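Local coordinates for hypothetical protein Atu2299 (Agrobacterium tumefaciens, PDB 2HLY) that is of unknown function, though its family is grouped with the papain-like (clan CA) peptidases, a kinship that does not by itself establish any activity, at residues 6-10 against 11-15; 108-112 against 113-117. All blocks are in the same frame, centred on the assembly; numbering follows the deposited sequence.

Interaction 1: 6-10 against 11-15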
loop_
_atom_site.group_PDB
_atom_site.type_symbol
_atom_site.label_atom_id
_atom_site.label_comp_id
_atom_site.label_asym_id
_atom_site.label_seq_id
_atom_site.Cartn_x
_atom_site.Cartn_y
_atom_site.Cartn_z
ATOM N N MET A 6 -0.073 7.604 16.229
ATOM C CA MET A 6 -0.475 7.042 14.946
ATOM C C MET A 6 -0.942 5.588 15.106
ATOM O O MET A 6 -0.637 4.929 16.102
ATOM C CB MET A 6 0.657 7.175 13.926
ATOM C CG MET A 6 1.033 8.670 13.603
ATOM S SD MET A 6 2.263 8.692 12.299
ATOM C CE MET A 6 3.500 7.561 12.943
ATOM N N LEU A 7 -1.676 5.085 14.123
ATOM C CA LEU A 7 -2.138 3.703 14.203
ATOM C C LEU A 7 -0.968 2.733 14.237
ATOM O O LEU A 7 -0.964 1.772 15.011
ATOM C CB LEU A 7 -3.064 3.363 13.033
ATOM C CG LEU A 7 -3.487 1.889 12.951
ATOM C CD1 LEU A 7 -4.278 1.446 14.185
ATOM C CD2 LEU A 7 -4.253 1.595 11.667
ATOM N N ILE A 8 0.014 2.980 13.377
ATOM C CA ILE A 8 1.215 2.155 13.350
ATOM C C ILE A 8 2.458 3.017 13.382
ATOM O O ILE A 8 2.511 4.092 12.753
ATOM C CB ILE A 8 1.241 1.182 12.157
ATOM C CG1 ILE A 8 1.195 1.926 10.845
ATOM C CG2 ILE A 8 0.037 0.232 12.206
ATOM C CD1 ILE A 8 1.429 0.982 9.609
ATOM N N LYS A 9 3.446 2.570 14.157
ATOM C CA LYS A 9 4.726 3.265 14.205
ATOM C C LYS A 9 5.351 3.315 12.804
ATOM O O LYS A 9 5.196 2.377 12.014
ATOM C CB LYS A 9 5.691 2.571 15.170
ATOM C CG LYS A 9 5.329 2.697 16.618
ATOM C CD LYS A 9 6.451 2.107 17.438
ATOM C CE LYS A 9 6.030 1.798 18.848
ATOM N NZ LYS A 9 7.075 0.908 19.430
ATOM N N GLN A 10 6.079 4.395 12.519
ATOM C CA GLN A 10 6.743 4.543 11.209
ATOM C C GLN A 10 7.592 3.314 10.882
ATOM O O GLN A 10 7.550 2.775 9.768
ATOM C CB GLN A 10 7.577 5.831 11.151
ATOM C CG GLN A 10 8.316 5.968 9.835
ATOM C CD GLN A 10 9.076 7.269 9.698
ATOM O OE1 GLN A 10 8.481 8.350 9.692
ATOM N NE2 GLN A 10 10.388 7.170 9.554
ATOM N N THR A 11 8.371 2.855 11.855
ATOM C CA THR A 11 9.263 1.752 11.579
ATOM C C THR A 11 8.488 0.488 11.201
ATOM O O THR A 11 8.926 -0.282 10.340
ATOM C CB THR A 11 10.259 1.517 12.741
ATOM O OG1 THR A 11 11.350 0.711 12.270
ATOM C CG2 THR A 11 9.571 0.896 13.959
ATOM N N ASP A 12 7.320 0.305 11.816
ATOM C CA ASP A 12 6.477 -0.869 11.552
ATOM C C ASP A 12 5.751 -0.743 10.206
ATOM O O ASP A 12 5.547 -1.730 9.487
ATOM C CB ASP A 12 5.513 -1.084 12.720
ATOM C CG ASP A 12 6.239 -1.545 13.984
ATOM O OD1 ASP A 12 7.215 -2.317 13.849
ATOM O OD2 ASP A 12 5.840 -1.142 15.102
ATOM N N TYR A 13 5.372 0.478 9.865
ATOM C CA TYR A 13 4.852 0.743 8.527
ATOM C C TYR A 13 5.875 0.296 7.485
ATOM O O TYR A 13 5.532 -0.362 6.501
ATOM C CB TYR A 13 4.557 2.231 8.382
ATOM C CG TYR A 13 4.273 2.686 6.956
ATOM C CD1 TYR A 13 2.959 2.864 6.497
ATOM C CD2 TYR A 13 5.318 2.984 6.085
ATOM C CE1 TYR A 13 2.700 3.306 5.194
ATOM C CE2 TYR A 13 5.071 3.418 4.785
ATOM C CZ TYR A 13 3.767 3.599 4.355
ATOM O OH TYR A 13 3.572 4.075 3.075
ATOM N N PHE A 14 7.143 0.668 7.678
ATOM C CA PHE A 14 8.166 0.243 6.738
ATOM C C PHE A 14 8.363 -1.275 6.728
ATOM O O PHE A 14 8.598 -1.850 5.676
ATOM C CB PHE A 14 9.481 0.987 6.986
ATOM C CG PHE A 14 9.455 2.433 6.560
ATOM C CD1 PHE A 14 8.903 2.816 5.335
ATOM C CD2 PHE A 14 10.005 3.422 7.388
ATOM C CE1 PHE A 14 8.907 4.164 4.936
ATOM C CE2 PHE A 14 10.003 4.763 6.993
ATOM C CZ PHE A 14 9.451 5.129 5.773
ATOM N N ARG A 15 8.279 -1.922 7.894
ATOM C CA ARG A 15 8.333 -3.404 7.939
ATOM C C ARG A 15 7.245 -3.998 7.046
ATOM O O ARG A 15 7.489 -4.958 6.288
ATOM C CB ARG A 15 8.146 -3.902 9.370
ATOM C CG ARG A 15 9.383 -3.654 10.236
ATOM C CD ARG A 15 9.204 -4.275 11.628
ATOM N NE ARG A 15 10.465 -4.213 12.364
ATOM C CZ ARG A 15 10.896 -5.146 13.214
ATOM N NH1 ARG A 15 10.163 -6.228 13.470
ATOM N NH2 ARG A 15 12.068 -4.988 13.811
HETATM O O HOH W 1 3.430 -0.197 15.275
HETATM O O HOH W 2 6.824 -1.561 17.486
#

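Interaction 2: 108-112 against 113-117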
loop_
_atom_site.group_PDB
_atom_site.type_symbol
_atom_site.label_atom_id
_atom_site.label_comp_id
_atom_site.label_asym_id
_atom_site.label_seq_id
_atom_site.Cartn_x
_atom_site.Cartn_y
_atom_site.Cartn_z
ATOM N N GLU A 108 9.040 4.752 -8.508
ATOM C CA GLU A 108 9.010 4.020 -9.768
ATOM C C GLU A 108 7.899 4.576 -10.631
ATOM O O GLU A 108 6.778 4.777 -10.162
ATOM C CB GLU A 108 8.764 2.539 -9.527
ATOM C CG GLU A 108 9.727 1.891 -8.562
ATOM C CD GLU A 108 9.494 0.394 -8.432
ATOM O OE1 GLU A 108 9.298 -0.275 -9.473
ATOM O OE2 GLU A 108 9.511 -0.110 -7.287
ATOM N N GLY A 109 8.219 4.835 -11.888
ATOM C CA GLY A 109 7.217 5.275 -12.845
ATOM C C GLY A 109 6.949 6.769 -12.815
ATOM O O GLY A 109 6.070 7.253 -13.523
ATOM N N THR A 110 7.710 7.521 -12.020
ATOM C CA THR A 110 7.414 8.947 -11.879
ATOM C C THR A 110 8.500 9.839 -12.485
ATOM O O THR A 110 8.331 11.060 -12.558
ATOM C CB THR A 110 7.103 9.321 -10.413
ATOM O OG1 THR A 110 8.137 8.805 -9.569
ATOM C CG2 THR A 110 5.756 8.719 -10.000
ATOM N N ASP A 111 9.567 9.200 -12.969
ATOM C CA ASP A 111 10.639 9.838 -13.758
ATOM C C ASP A 111 10.958 11.272 -13.300
ATOM O O ASP A 111 11.522 11.455 -12.221
ATOM C CB ASP A 111 10.361 9.713 -15.277
ATOM C CG ASP A 111 8.991 10.262 -15.691
ATOM O OD1 ASP A 111 8.036 9.460 -15.816
ATOM O OD2 ASP A 111 8.864 11.494 -15.892
ATOM N N ALA A 112 10.570 12.269 -14.094
ATOM C CA ALA A 112 10.842 13.688 -13.837
ATOM C C ALA A 112 10.391 14.191 -12.467
ATOM O O ALA A 112 10.989 15.131 -11.933
ATOM C CB ALA A 112 10.204 14.541 -14.928
ATOM N N LEU A 113 9.324 13.600 -11.924
ATOM C CA LEU A 113 8.771 14.017 -10.635
ATOM C C LEU A 113 9.727 13.731 -9.480
ATOM O O LEU A 113 9.637 14.381 -8.442
ATOM C CB LEU A 113 7.404 13.362 -10.365
ATOM C CG LEU A 113 6.239 13.522 -11.358
ATOM C CD1 LEU A 113 5.017 12.744 -10.880
ATOM C CD2 LEU A 113 5.869 14.974 -11.598
ATOM N N ALA A 114 10.617 12.754 -9.653
ATOM C CA ALA A 114 11.667 12.459 -8.668
ATOM C C ALA A 114 11.039 12.350 -7.281
ATOM O O ALA A 114 11.395 13.089 -6.358
ATOM C CB ALA A 114 12.747 13.547 -8.684
ATOM N N VAL A 115 10.059 11.463 -7.167
ATOM C CA VAL A 115 9.348 11.291 -5.909
ATOM C C VAL A 115 10.189 10.464 -4.942
ATOM O O VAL A 115 10.584 9.343 -5.280
ATOM C CB VAL A 115 7.973 10.620 -6.134
ATOM C CG1 VAL A 115 7.263 10.387 -4.798
ATOM C CG2 VAL A 115 7.133 11.482 -7.048
ATOM N N PRO A 116 10.474 11.022 -3.745
ATOM C CA PRO A 116 11.161 10.318 -2.656
ATOM C C PRO A 116 10.304 9.182 -2.108
ATOM O O PRO A 116 9.082 9.184 -2.293
ATOM C CB PRO A 116 11.295 11.392 -1.566
ATOM C CG PRO A 116 11.068 12.683 -2.235
ATOM C CD PRO A 116 10.155 12.412 -3.375
ATOM N N ALA A 117 10.950 8.221 -1.458
ATOM C CA ALA A 117 10.239 7.129 -0.788
ATOM C C ALA A 117 10.007 7.511 0.672
ATOM O O ALA A 117 10.965 7.619 1.449
ATOM C CB ALA A 117 11.051 5.841 -0.887
HETATM O O HOH W 3 10.474 9.779 -9.390
#

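Interaction 1: 6-10 against 11-15
K9 is the N-cap residue of helix 10-24, and the first turn of that helix closes on its carbonyl. K9 O takes the amide of Y13 at 2.9 Å, an almost linear bond (N-H...O 164°), and a weak one from D12 N; F14 N then reaches Q10 O at 3.0 Å. D12 and K9 run side by side in the same direction, with D12 OD2 3.7 Å from K9 CB. Their charged ends do not meet directly. Instead OD2 accepts a hydrogen bond from each of two waters; one also accepts from K9 N, the other from K9 NZ, so the cap residue is tied to the carboxylate at backbone and side-chain end alike. The second oxygen, D12 OD1, accepts from S176 N, making three hydrogen bonds to the carboxylate. A chi1 of 177° in Q10 swings CG away from the backbone N and lays the extended chain alongside F14, with Q10 CG 3.5 Å from F14 CE2 and the amide plane turned 70° from the ring. On the buried flank, I8 CD1 packs on Y13 CB at 3.6 Å. I8 continues onto L46 and Y50 of helix 31-50, while Y13 packs on I99 of strand 97-100 and its OH is hydrogen-bonded to D100 O and F120 N, seating the helix start between helix 31-50 and the strands.

Interaction 2: 108-112 against 113-117
T110 and L113 meet across a short turn, their side chains crossing at about a right angle. This inner side is the close-packed one: L113 N donates to T110 O at 2.8 Å, and L113 CB is 3.3 Å from the same oxygen. T110 CB sits 4.0 Å from L113 CD1, and V115 CG2 approaches T110 OG1 to 3.8 Å from the chain just after the turn. With chi1 at 50°, T110 OG1 stands between the backbone N and carbonyl carbon, where it is hydrogen-bonded to F106 O and to a water whose oxygen is 2.8 Å from V115 N. The water joins the two arms of the turn beside the buried threonine. The outer side is looser and exposed. D111 curls its carboxylate back on the next amide, A112 N to OD2 at 2.6 Å, while the methyl groups of A112 and A114 make few contacts across the turn. A114 N donates to D111 O from above the carbonyl plane, 43° out of it. Successive i+3 to i bonds, T110-L113 and D111-A114, mark overlapping beta turns, the first close to type II' (D111 phi positive), the second close to type I, in the loop joining strands 97-100 and 120-123.

Interactions 1 and 2 are both local, yet they shape the chain differently. Residues 6-15 lead from a loop into helix 10-24, with bonds from residue i+4 to i; residues 108-117 turn a connecting loop with i+3 to i bonds. Both mix buried and exposed residues: I8, D12, Y13 and F14 are buried in interaction 1, against T110 and V115 in interaction 2. Rings, an isoleucine, a lysine and an aspartate serve the first; a threonine, leucine and valine, with the D111 carboxylate outside, serve the second, and each uses water to join its segments. Their centres lie 22 Å apart, but both border strands 97-100 and 120-123: interaction 1 packs against them, interaction 2 lies in their connection.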